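Local coordinates for laccase (Uncultured bacterium, PDB 4F7K), which probably oxidises phenolic and related substrates at copper centres while reducing dioxygen to water, as laccases of the multicopper oxidase family do, at residues 2-10 against 46-54; 22-30 against 110-118. All coordinates share one frame; numbering follows the deposited sequence. Where two conformers were deposited one is given.

Interaction 1: residues 2-10 against 46-54; sequences APVELVAQP and DIRFQNQIG
Val4 to Ala8 and Ile47 to Asn51 pair as neighbouring parallel strands in one sheet of the first cupredoxin-like domain of this multicopper oxidase, the Greek-key beta sandwich from which laccases are built. The two strands run with their axes 27° apart, and a ladder of six backbone hydrogen bonds joins them. Leu6 takes part twice: its N donates almost straight (173°) to Arg48 O at 2.8 Å, and its O accepts from Gln50 N. The ladder runs on past the second strand, where Gln52 N reaches Ala8 O; there the chain folds into an Asx turn, Asn51 OD1 accepting from Ile53 N at 3.0 Å while Asn51 ND2 donates to Glu55 O and Val81 O.

Alternation then sorts the side chains. Val4, Leu6, Ala8, Ile47 and Phe49 share the inward face, which strand 59-62 covers with Val59 and Trp61. With CG2 of Ile47 anti to the backbone N, that methyl lies alongside Leu6 and meets its CB at 3.9 Å, whereas CG1 turns to Val4 CG1. Ala8 CB sits at the edge of the Phe49 ring, near its plane and 3.6 Å from CE1; from beyond the strand end, Ile53 CG2 packs on the same methyl.

Glu5, Val7, Arg48 and Gln50 occupy the other face, which is partly exposed. Arg48 stretches out with CG anti to the backbone N and runs beside Glu5; its guanidinium also pairs with Glu86 of the next strand, so two carboxylates probably share its charge. The link to Glu5 is purely electrostatic: OE2 hovers over one guanidinium face, 3.4 Å from Arg48 NE, with the carboxylate and guanidinium planes 44° apart.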
ATOM      1  N   ALA A   2     -11.577 -10.755  17.470  1.00 65.51           N
ATOM      2  CA  ALA A   2     -13.063 -10.709  17.308  1.00 67.15           C
ATOM      3  C   ALA A   2     -13.782 -10.084  18.515  1.00 67.61           C
ATOM      4  O   ALA A   2     -14.505 -10.785  19.245  1.00 69.90           O
ATOM      5  CB  ALA A   2     -13.624 -12.132  17.009  1.00 69.40           C
ATOM      6  N   PRO A   3     -13.608  -8.766  18.725  1.00 65.81           N
ATOM      7  CA  PRO A   3     -12.789  -7.856  17.930  1.00 63.39           C
ATOM      8  C   PRO A   3     -11.333  -7.799  18.389  1.00 61.14           C
ATOM      9  O   PRO A   3     -11.061  -7.753  19.596  1.00 61.78           O
ATOM     10  CB  PRO A   3     -13.458  -6.488  18.141  1.00 63.58           C
ATOM     11  CG  PRO A   3     -14.428  -6.658  19.296  1.00 65.90           C
ATOM     12  CD  PRO A   3     -14.329  -8.059  19.802  1.00 66.88           C
ATOM     13  N   VAL A   4     -10.406  -7.811  17.435  1.00 58.60           N
ATOM     14  CA  VAL A   4      -8.997  -7.562  17.753  1.00 56.20           C
ATOM     15  C   VAL A   4      -8.839  -6.092  18.148  1.00 53.48           C
ATOM     16  O   VAL A   4      -9.318  -5.197  17.423  1.00 53.39           O
ATOM     17  CB  VAL A   4      -8.071  -7.887  16.567  1.00 55.39           C
ATOM     18  CG1 VAL A   4      -8.466  -7.094  15.337  1.00 56.55           C
ATOM     19  CG2 VAL A   4      -6.596  -7.604  16.919  1.00 56.45           C
ATOM     20  N   GLU A   5      -8.190  -5.839  19.287  1.00 50.30           N
ATOM     21  CA  GLU A   5      -7.844  -4.461  19.639  1.00 47.04           C
ATOM     22  C   GLU A   5      -6.654  -3.963  18.828  1.00 43.34           C
ATOM     23  O   GLU A   5      -5.649  -4.662  18.685  1.00 42.87           O
ATOM     24  CB  GLU A   5      -7.632  -4.269  21.133  1.00 47.50           C
ATOM     25  CG  GLU A   5      -8.913  -3.874  21.871  1.00 52.12           C
ATOM     26  CD  GLU A   5      -8.652  -3.253  23.258  1.00 58.20           C
ATOM     27  OE1 GLU A   5      -7.477  -2.927  23.592  1.00 57.30           O
ATOM     28  OE2 GLU A   5      -9.637  -3.082  24.019  1.00 61.29           O
ATOM     29  N   LEU A   6      -6.803  -2.768  18.272  1.00 39.20           N
ATOM     30  CA  LEU A   6      -5.760  -2.129  17.495  1.00 35.65           C
ATOM     31  C   LEU A   6      -5.448  -0.796  18.168  1.00 34.68           C
ATOM     32  O   LEU A   6      -6.206   0.180  18.024  1.00 33.86           O
ATOM     33  CB  LEU A   6      -6.215  -1.914  16.057  1.00 34.59           C
ATOM     34  CG  LEU A   6      -5.215  -1.324  15.078  1.00 34.10           C
ATOM     35  CD1 LEU A   6      -3.971  -2.238  14.861  1.00 30.15           C
ATOM     36  CD2 LEU A   6      -5.913  -1.043  13.767  1.00 32.08           C
ATOM     37  N   VAL A   7      -4.363  -0.772  18.946  1.00 32.22           N
ATOM     38  CA  VAL A   7      -4.093   0.378  19.786  1.00 31.26           C
ATOM     39  C   VAL A   7      -3.016   1.232  19.170  1.00 29.46           C
ATOM     40  O   VAL A   7      -1.883   0.788  19.070  1.00 29.00           O
ATOM     41  CB  VAL A   7      -3.680  -0.012  21.229  1.00 32.48           C
ATOM     42  CG1 VAL A   7      -3.730   1.221  22.127  1.00 30.86           C
ATOM     43  CG2 VAL A   7      -4.616  -1.140  21.805  1.00 33.10           C
ATOM     44  N   ALA A   8      -3.381   2.430  18.723  1.00 27.59           N
ATOM     45  CA  ALA A   8      -2.397   3.415  18.265  1.00 27.47           C
ATOM     46  C   ALA A   8      -1.696   3.983  19.526  1.00 27.78           C
ATOM     47  O   ALA A   8      -2.366   4.505  20.426  1.00 29.41           O
ATOM     48  CB  ALA A   8      -3.079   4.519  17.418  1.00 26.92           C
ATOM     49  N   GLN A   9      -0.382   3.786  19.647  1.00 26.63           N
ATOM     50  CA  GLN A   9       0.347   4.207  20.861  1.00 27.57           C
ATOM     51  C   GLN A   9       1.827   4.524  20.624  1.00 26.15           C
ATOM     52  O   GLN A   9       2.377   4.147  19.601  1.00 24.82           O
ATOM     53  CB  GLN A   9       0.250   3.128  21.961  1.00 28.01           C
ATOM     54  CG  GLN A   9       0.689   1.742  21.411  1.00 31.78           C
ATOM     55  CD  GLN A   9       0.406   0.619  22.333  1.00 34.00           C
ATOM     56  OE1 GLN A   9      -0.153   0.805  23.436  1.00 39.79           O
ATOM     57  NE2 GLN A   9       0.796  -0.558  21.921  1.00 29.44           N
ATOM     58  N   PRO A  10       2.493   5.183  21.612  1.00 26.83           N
ATOM     59  CA  PRO A  10       3.952   5.315  21.470  1.00 26.60           C
ATOM     60  C   PRO A  10       4.615   3.939  21.506  1.00 26.23           C
ATOM     61  O   PRO A  10       4.225   3.080  22.279  1.00 27.70           O
ATOM     62  CB  PRO A  10       4.380   6.128  22.697  1.00 27.54           C
ATOM     63  CG  PRO A  10       3.061   6.873  23.132  1.00 29.19           C
ATOM     64  CD  PRO A  10       1.957   5.865  22.801  1.00 27.03           C
ATOM     65  N   ASP A  46     -13.396  -7.563  12.342  1.00 44.80           N
ATOM     66  CA  ASP A  46     -13.972  -6.817  13.445  0.50 45.12           C
ATOM     67  C   ASP A  46     -12.804  -6.242  14.268  1.00 43.45           C
ATOM     68  O   ASP A  46     -12.097  -6.997  14.931  1.00 43.44           O
ATOM     69  CB  ASP A  46     -14.875  -7.743  14.274  0.50 46.93           C
ATOM     70  CG  ASP A  46     -16.138  -8.189  13.510  0.50 49.61           C
ATOM     71  OD1 ASP A  46     -16.890  -7.315  13.036  0.50 50.27           O
ATOM     72  OD2 ASP A  46     -16.399  -9.410  13.398  0.50 51.31           O
ATOM     73  N   ILE A  47     -12.613  -4.925  14.213  1.00 41.84           N
ATOM     74  CA  ILE A  47     -11.433  -4.257  14.770  1.00 39.32           C
ATOM     75  C   ILE A  47     -11.840  -3.170  15.770  1.00 39.25           C
ATOM     76  O   ILE A  47     -12.600  -2.264  15.427  1.00 40.49           O
ATOM     77  CB  ILE A  47     -10.581  -3.681  13.608  1.00 38.04           C
ATOM     78  CG1 ILE A  47     -10.013  -4.845  12.790  1.00 39.22           C
ATOM     79  CG2 ILE A  47      -9.436  -2.761  14.111  1.00 36.21           C
ATOM     80  CD1 ILE A  47      -9.796  -4.559  11.259  1.00 41.66           C
ATOM     81  N   ARG A  48     -11.378  -3.283  17.017  1.00 38.32           N
ATOM     82  CA  ARG A  48     -11.601  -2.222  17.993  1.00 38.69           C
ATOM     83  C   ARG A  48     -10.358  -1.293  18.038  1.00 36.60           C
ATOM     84  O   ARG A  48      -9.352  -1.619  18.665  1.00 35.06           O
ATOM     85  CB  ARG A  48     -11.994  -2.785  19.371  1.00 40.14           C
ATOM     86  CG  ARG A  48     -12.408  -1.722  20.423  1.00 43.57           C
ATOM     87  CD  ARG A  48     -12.742  -2.335  21.804  1.00 50.41           C
ATOM     88  NE  ARG A  48     -12.448  -1.418  22.919  1.00 56.88           N
ATOM     89  CZ  ARG A  48     -12.908  -1.535  24.179  1.00 61.15           C
ATOM     90  NH1 ARG A  48     -13.732  -2.526  24.538  1.00 62.26           N
ATOM     91  NH2 ARG A  48     -12.551  -0.637  25.102  1.00 61.60           N
ATOM     92  N   PHE A  49     -10.462  -0.157  17.340  1.00 35.25           N
ATOM     93  CA  PHE A  49      -9.449   0.887  17.353  1.00 33.56           C
ATOM     94  C   PHE A  49      -9.462   1.685  18.654  1.00 34.66           C
ATOM     95  O   PHE A  49     -10.508   2.188  19.065  1.00 35.91           O
ATOM     96  CB  PHE A  49      -9.630   1.850  16.176  1.00 32.61           C
ATOM     97  CG  PHE A  49      -8.647   3.001  16.160  1.00 31.76           C
ATOM     98  CD1 PHE A  49      -7.260   2.776  16.148  1.00 30.17           C
ATOM     99  CD2 PHE A  49      -9.102   4.301  16.130  1.00 30.54           C
ATOM    100  CE1 PHE A  49      -6.342   3.858  16.103  1.00 29.66           C
ATOM    101  CE2 PHE A  49      -8.206   5.394  16.084  1.00 31.85           C
ATOM    102  CZ  PHE A  49      -6.815   5.172  16.093  1.00 28.69           C
ATOM    103  N   GLN A  50      -8.290   1.812  19.266  1.00 33.58           N
ATOM    104  CA  GLN A  50      -8.110   2.550  20.515  1.00 35.77           C
ATOM    105  C   GLN A  50      -7.033   3.634  20.346  1.00 34.35           C
ATOM    106  O   GLN A  50      -5.899   3.325  20.017  1.00 32.67           O
ATOM    107  CB  GLN A  50      -7.660   1.611  21.630  1.00 37.04           C
ATOM    108  CG  GLN A  50      -8.611   0.501  21.949  1.00 42.59           C
ATOM    109  CD  GLN A  50      -9.386   0.804  23.190  1.00 52.07           C
ATOM    110  OE1 GLN A  50      -9.527   1.981  23.594  1.00 55.11           O
ATOM    111  NE2 GLN A  50      -9.887  -0.242  23.830  1.00 54.36           N
ATOM    112  N   ASN A  51      -7.400   4.882  20.606  1.00 34.99           N
ATOM    113  CA  ASN A  51      -6.501   6.028  20.412  1.00 34.86           C
ATOM    114  C   ASN A  51      -5.681   6.363  21.672  1.00 35.14           C
ATOM    115  O   ASN A  51      -6.194   7.003  22.604  1.00 36.34           O
ATOM    116  CB  ASN A  51      -7.333   7.226  19.948  1.00 34.75           C
ATOM    117  CG  ASN A  51      -6.496   8.450  19.622  1.00 35.96           C
ATOM    118  OD1 ASN A  51      -5.331   8.562  20.014  1.00 34.34           O
ATOM    119  ND2 ASN A  51      -7.112   9.406  18.925  1.00 36.14           N
ATOM    120  N   GLN A  52      -4.427   5.907  21.718  1.00 34.20           N
ATOM    121  CA  GLN A  52      -3.508   6.289  22.818  1.00 35.16           C
ATOM    122  C   GLN A  52      -2.368   7.194  22.324  1.00 34.83           C
ATOM    123  O   GLN A  52      -1.232   7.072  22.783  1.00 34.58           O
ATOM    124  CB  GLN A  52      -2.902   5.067  23.532  1.00 34.10           C
ATOM    125  CG  GLN A  52      -3.932   4.098  24.115  1.00 36.05           C
ATOM    126  CD  GLN A  52      -3.302   2.988  24.961  1.00 38.07           C
ATOM    127  OE1 GLN A  52      -2.090   2.726  24.895  1.00 38.15           O
ATOM    128  NE2 GLN A  52      -4.124   2.326  25.757  1.00 40.46           N
ATOM    129  N   ILE A  53      -2.655   8.095  21.393  1.00 34.75           N
ATOM    130  CA  ILE A  53      -1.577   8.905  20.837  1.00 35.02           C
ATOM    131  C   ILE A  53      -1.681  10.382  21.177  1.00 37.45           C
ATOM    132  O   ILE A  53      -0.821  11.174  20.757  1.00 37.56           O
ATOM    133  CB  ILE A  53      -1.397   8.727  19.294  1.00 34.41           C
ATOM    134  CG1 ILE A  53      -2.574   9.344  18.530  1.00 33.56           C
ATOM    135  CG2 ILE A  53      -1.114   7.255  18.939  1.00 29.84           C
ATOM    136  CD1 ILE A  53      -2.410   9.364  17.026  1.00 34.47           C
ATOM    137  N   GLY A  54      -2.721  10.753  21.925  1.00 38.75           N
ATOM    138  CA  GLY A  54      -2.820  12.098  22.465  1.00 40.73           C
ATOM    139  C   GLY A  54      -3.441  13.099  21.507  1.00 41.69           C
ATOM    140  O   GLY A  54      -3.569  14.269  21.853  1.00 42.79           O
TER

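Interaction 2: residues 22-30 against 110-118; sequences ATPMLGFNG and QVAKGLYGP
Gly27 and Leu115 bring the backbones of 22-30 and 110-118 to a CA-CA distance of 4.6 Å, where Gly114 CA approaches Leu26 O at 3.1 Å in a CA-H...O contact. Direct polar pairing is replaced by water 1, which accepts from Leu26 N and Gly114 N and donates to Val111 O at 2.6 Å. Beside this bridge Leu26 CD1 rests against the carbonyl O and the CB of Val111, and Leu26 CB touches Leu115 CG at 3.8 Å. Met25 bends at chi3 (-63°), bringing CE to Lys113 CG and Gly114 N. In the cupredoxin-like sandwich, strand 23-28 edges one sheet and strand 116-122 belongs to the other; the contact joins them through the inverse gamma turn centred on Leu115. The Phe28 ring comes in across that turn: Leu115 CD2 stands over one face, toward the rim, in a CH-pi contact 4.2 Å from the centroid, while Tyr116 N lies at the ring edge, 3.5 Å from CE2. Were Phe28 an alanine, Leu115 CD2 would probably lose its aromatic partner and a gap would open beside the turn. On the same ring, Tyr101 makes an edge-to-face contact, and Leu6 and Ala8 also touch it.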
ATOM      1  N   ALA A  22      17.529   2.293  18.814  1.00 38.15           N
ATOM      2  CA  ALA A  22      16.149   2.129  18.427  1.00 36.64           C
ATOM      3  C   ALA A  22      15.539   3.513  18.239  1.00 35.64           C
ATOM      4  O   ALA A  22      16.131   4.499  18.634  1.00 36.20           O
ATOM      5  CB  ALA A  22      15.386   1.330  19.494  1.00 36.65           C
ATOM      6  N   THR A  23      14.365   3.579  17.631  1.00 33.83           N
ATOM      7  CA  THR A  23      13.750   4.848  17.272  1.00 33.22           C
ATOM      8  C   THR A  23      12.356   4.941  17.913  1.00 32.65           C
ATOM      9  O   THR A  23      11.519   4.082  17.680  1.00 32.77           O
ATOM     10  CB  THR A  23      13.601   4.964  15.722  1.00 32.25           C
ATOM     11  OG1 THR A  23      14.898   4.898  15.095  1.00 33.98           O
ATOM     12  CG2 THR A  23      12.910   6.282  15.312  1.00 30.89           C
ATOM     13  N   PRO A  24      12.101   6.004  18.690  1.00 32.36           N
ATOM     14  CA  PRO A  24      10.790   6.235  19.293  1.00 32.15           C
ATOM     15  C   PRO A  24       9.824   6.764  18.270  1.00 31.73           C
ATOM     16  O   PRO A  24      10.214   7.583  17.445  1.00 31.23           O
ATOM     17  CB  PRO A  24      11.072   7.287  20.394  1.00 34.32           C
ATOM     18  CG  PRO A  24      12.422   7.896  20.027  1.00 32.91           C
ATOM     19  CD  PRO A  24      13.163   6.850  19.280  1.00 33.37           C
ATOM     20  N   MET A  25       8.608   6.207  18.235  1.00 31.25           N
ATOM     21  CA  MET A  25       7.598   6.722  17.333  1.00 31.09           C
ATOM     22  C   MET A  25       6.195   6.298  17.741  1.00 29.75           C
ATOM     23  O   MET A  25       6.018   5.762  18.834  1.00 29.47           O
ATOM     24  CB  MET A  25       7.895   6.313  15.887  1.00 32.35           C
ATOM     25  CG  MET A  25       8.170   4.852  15.633  1.00 33.00           C
ATOM     26  SD  MET A  25       9.268   4.843  14.157  1.00 43.54           S
ATOM     27  CE  MET A  25       8.253   5.563  12.887  1.00 36.64           C
ATOM     28  N   LEU A  26       5.217   6.532  16.864  1.00 28.10           N
ATOM     29  CA  LEU A  26       3.845   6.000  17.083  1.00 28.12           C
ATOM     30  C   LEU A  26       3.679   4.729  16.315  1.00 26.77           C
ATOM     31  O   LEU A  26       4.154   4.626  15.206  1.00 27.93           O
ATOM     32  CB  LEU A  26       2.736   7.041  16.757  1.00 26.97           C
ATOM     33  CG  LEU A  26       2.859   8.428  17.419  1.00 31.46           C
ATOM     34  CD1 LEU A  26       1.759   9.360  16.906  1.00 34.42           C
ATOM     35  CD2 LEU A  26       2.862   8.398  18.982  1.00 30.85           C
ATOM     36  N   GLY A  27       3.026   3.734  16.904  1.00 26.95           N
ATOM     37  CA  GLY A  27       2.718   2.513  16.190  1.00 25.04           C
ATOM     38  C   GLY A  27       1.466   1.875  16.741  1.00 26.36           C
ATOM     39  O   GLY A  27       0.676   2.518  17.455  1.00 27.01           O
ATOM     40  N   PHE A  28       1.310   0.582  16.474  1.00 26.20           N
ATOM     41  CA  PHE A  28       0.115  -0.134  16.846  1.00 26.40           C
ATOM     42  C   PHE A  28       0.553  -1.346  17.609  1.00 27.03           C
ATOM     43  O   PHE A  28       1.403  -2.096  17.130  1.00 27.44           O
ATOM     44  CB  PHE A  28      -0.645  -0.642  15.587  1.00 25.40           C
ATOM     45  CG  PHE A  28      -1.411   0.411  14.858  1.00 25.72           C
ATOM     46  CD1 PHE A  28      -2.573   0.948  15.390  1.00 25.79           C
ATOM     47  CD2 PHE A  28      -0.965   0.871  13.635  1.00 25.46           C
ATOM     48  CE1 PHE A  28      -3.288   1.944  14.666  1.00 27.87           C
ATOM     49  CE2 PHE A  28      -1.649   1.844  12.935  1.00 25.62           C
ATOM     50  CZ  PHE A  28      -2.818   2.360  13.435  1.00 25.71           C
ATOM     51  N   ASN A  29      -0.056  -1.568  18.758  1.00 27.52           N
ATOM     52  CA  ASN A  29       0.149  -2.804  19.518  1.00 29.90           C
ATOM     53  C   ASN A  29       1.618  -3.118  19.874  1.00 30.10           C
ATOM     54  O   ASN A  29       2.073  -4.281  19.746  1.00 30.60           O
ATOM     55  CB  ASN A  29      -0.505  -3.998  18.784  1.00 29.92           C
ATOM     56  CG  ASN A  29      -2.025  -4.003  18.899  1.00 31.76           C
ATOM     57  OD1 ASN A  29      -2.632  -3.071  19.402  1.00 32.30           O
ATOM     58  ND2 ASN A  29      -2.641  -5.068  18.449  1.00 33.45           N
ATOM     59  N   GLY A  30       2.351  -2.087  20.294  1.00 29.84           N
ATOM     60  CA  GLY A  30       3.708  -2.267  20.862  1.00 29.37           C
ATOM     61  C   GLY A  30       4.801  -2.254  19.795  1.00 29.17           C
ATOM     62  O   GLY A  30       5.959  -2.483  20.112  1.00 27.86           O
ATOM     63  N   GLN A 110       3.862  14.005  10.168  1.00 38.94           N
ATOM     64  CA  GLN A 110       5.113  13.336  10.464  1.00 38.67           C
ATOM     65  C   GLN A 110       5.007  12.428  11.698  1.00 36.78           C
ATOM     66  O   GLN A 110       5.554  11.355  11.662  1.00 35.43           O
ATOM     67  CB  GLN A 110       6.274  14.355  10.610  1.00 40.76           C
ATOM     68  CG  GLN A 110       7.691  13.750  10.963  1.00 45.14           C
ATOM     69  CD  GLN A 110       8.216  12.741   9.918  1.00 50.42           C
ATOM     70  OE1 GLN A 110       8.677  13.126   8.830  0.60 52.38           O
ATOM     71  NE2 GLN A 110       8.158  11.448  10.256  0.60 49.60           N
ATOM     72  N   VAL A 111       4.300  12.838  12.753  1.00 36.28           N
ATOM     73  CA  VAL A 111       4.120  11.969  13.939  1.00 35.99           C
ATOM     74  C   VAL A 111       3.482  10.624  13.625  1.00 34.17           C
ATOM     75  O   VAL A 111       3.742   9.639  14.325  1.00 33.21           O
ATOM     76  CB  VAL A 111       3.213  12.570  15.077  1.00 37.69           C
ATOM     77  CG1 VAL A 111       4.019  13.342  16.068  1.00 39.60           C
ATOM     78  CG2 VAL A 111       1.972  13.350  14.522  1.00 37.82           C
ATOM     79  N   ALA A 112       2.639  10.586  12.592  1.00 32.31           N
ATOM     80  CA  ALA A 112       1.942   9.352  12.209  1.00 30.77           C
ATOM     81  C   ALA A 112       2.831   8.396  11.379  1.00 30.20           C
ATOM     82  O   ALA A 112       2.356   7.361  10.839  1.00 27.40           O
ATOM     83  CB  ALA A 112       0.661   9.707  11.454  1.00 30.80           C
ATOM     84  N   LYS A 113       4.116   8.732  11.258  1.00 29.38           N
ATOM     85  CA  LYS A 113       4.995   7.929  10.386  1.00 30.30           C
ATOM     86  C   LYS A 113       4.856   6.396  10.620  1.00 28.14           C
ATOM     87  O   LYS A 113       4.752   5.608   9.668  1.00 27.58           O
ATOM     88  CB  LYS A 113       6.442   8.368  10.604  1.00 31.94           C
ATOM     89  CG  LYS A 113       7.463   7.507   9.918  1.00 34.16           C
ATOM     90  CD  LYS A 113       7.554   7.799   8.458  1.00 36.74           C
ATOM     91  CE  LYS A 113       9.050   7.723   8.062  1.00 41.44           C
ATOM     92  NZ  LYS A 113       9.292   7.594   6.586  1.00 42.94           N
ATOM     93  N   GLY A 114       4.820   5.986  11.882  1.00 27.19           N
ATOM     94  CA  GLY A 114       4.816   4.563  12.221  1.00 25.40           C
ATOM     95  C   GLY A 114       3.457   3.895  12.247  1.00 24.89           C
ATOM     96  O   GLY A 114       3.351   2.686  12.521  1.00 23.87           O
ATOM     97  N   LEU A 115       2.415   4.678  11.984  1.00 23.98           N
ATOM     98  CA  LEU A 115       1.030   4.237  12.221  1.00 24.19           C
ATOM     99  C   LEU A 115       0.510   3.569  10.956  1.00 23.16           C
ATOM    100  O   LEU A 115      -0.282   4.125  10.235  1.00 23.00           O
ATOM    101  CB  LEU A 115       0.116   5.415  12.607  1.00 24.07           C
ATOM    102  CG  LEU A 115       0.262   6.001  14.026  1.00 26.88           C
ATOM    103  CD1 LEU A 115      -0.602   7.212  14.233  1.00 26.84           C
ATOM    104  CD2 LEU A 115      -0.074   4.944  15.076  1.00 28.79           C
ATOM    105  N   TYR A 116       1.013   2.376  10.677  1.00 23.01           N
ATOM    106  CA  TYR A 116       0.542   1.615   9.563  1.00 21.90           C
ATOM    107  C   TYR A 116       0.880   0.148   9.816  1.00 22.83           C
ATOM    108  O   TYR A 116       1.662  -0.179  10.749  1.00 20.56           O
ATOM    109  CB  TYR A 116       1.231   2.052   8.278  1.00 21.56           C
ATOM    110  CG  TYR A 116       2.698   1.691   8.255  1.00 24.87           C
ATOM    111  CD1 TYR A 116       3.148   0.517   7.655  1.00 22.05           C
ATOM    112  CD2 TYR A 116       3.638   2.532   8.867  1.00 25.38           C
ATOM    113  CE1 TYR A 116       4.509   0.221   7.621  1.00 22.18           C
ATOM    114  CE2 TYR A 116       4.978   2.232   8.880  1.00 23.83           C
ATOM    115  CZ  TYR A 116       5.410   1.107   8.226  1.00 26.00           C
ATOM    116  OH  TYR A 116       6.749   0.860   8.220  1.00 25.61           O
ATOM    117  N   GLY A 117       0.286  -0.700   8.965  1.00 21.86           N
ATOM    118  CA  GLY A 117       0.613  -2.100   8.878  1.00 24.35           C
ATOM    119  C   GLY A 117      -0.129  -2.753   7.701  1.00 25.95           C
ATOM    120  O   GLY A 117      -0.916  -2.093   6.986  1.00 26.29           O
ATOM    121  N   PRO A 118       0.118  -4.048   7.503  1.00 26.85           N
ATOM    122  CA  PRO A 118      -0.430  -4.792   6.406  1.00 27.55           C
ATOM    123  C   PRO A 118      -1.746  -5.474   6.760  1.00 28.85           C
ATOM    124  O   PRO A 118      -1.988  -5.885   7.911  1.00 28.37           O
ATOM    125  CB  PRO A 118       0.655  -5.822   6.126  1.00 27.37           C
ATOM    126  CG  PRO A 118       1.251  -6.082   7.479  1.00 27.71           C
ATOM    127  CD  PRO A 118       1.130  -4.828   8.254  1.00 26.34           C
TER
HETATM  128  O   HOH W   1       5.358   7.596  14.119  1.00 17.80           O

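Interactions 1 and 2 illustrate two ways in which a beta sandwich is held together, within a sheet and between sheets. Residues 2-10 and 46-54 are neighbours in one sheet, joined by regular backbone bonding, with an apolar inner face and a mostly polar, partly exposed outer one that carries a charged pair. Residues 22-30 and 110-118 bring together different sheets, relying on aliphatic and aromatic side chains and a bridging water. Both contacts are partly buried, and their centres lie about 13 Å apart. Strand 4-13 ties them together, since Gln9 N probably bonds to Gly27 O and Val7 N to Asn29 OD1; Ala8 of interaction 1 also touches both Phe28 and Leu115 of interaction 2.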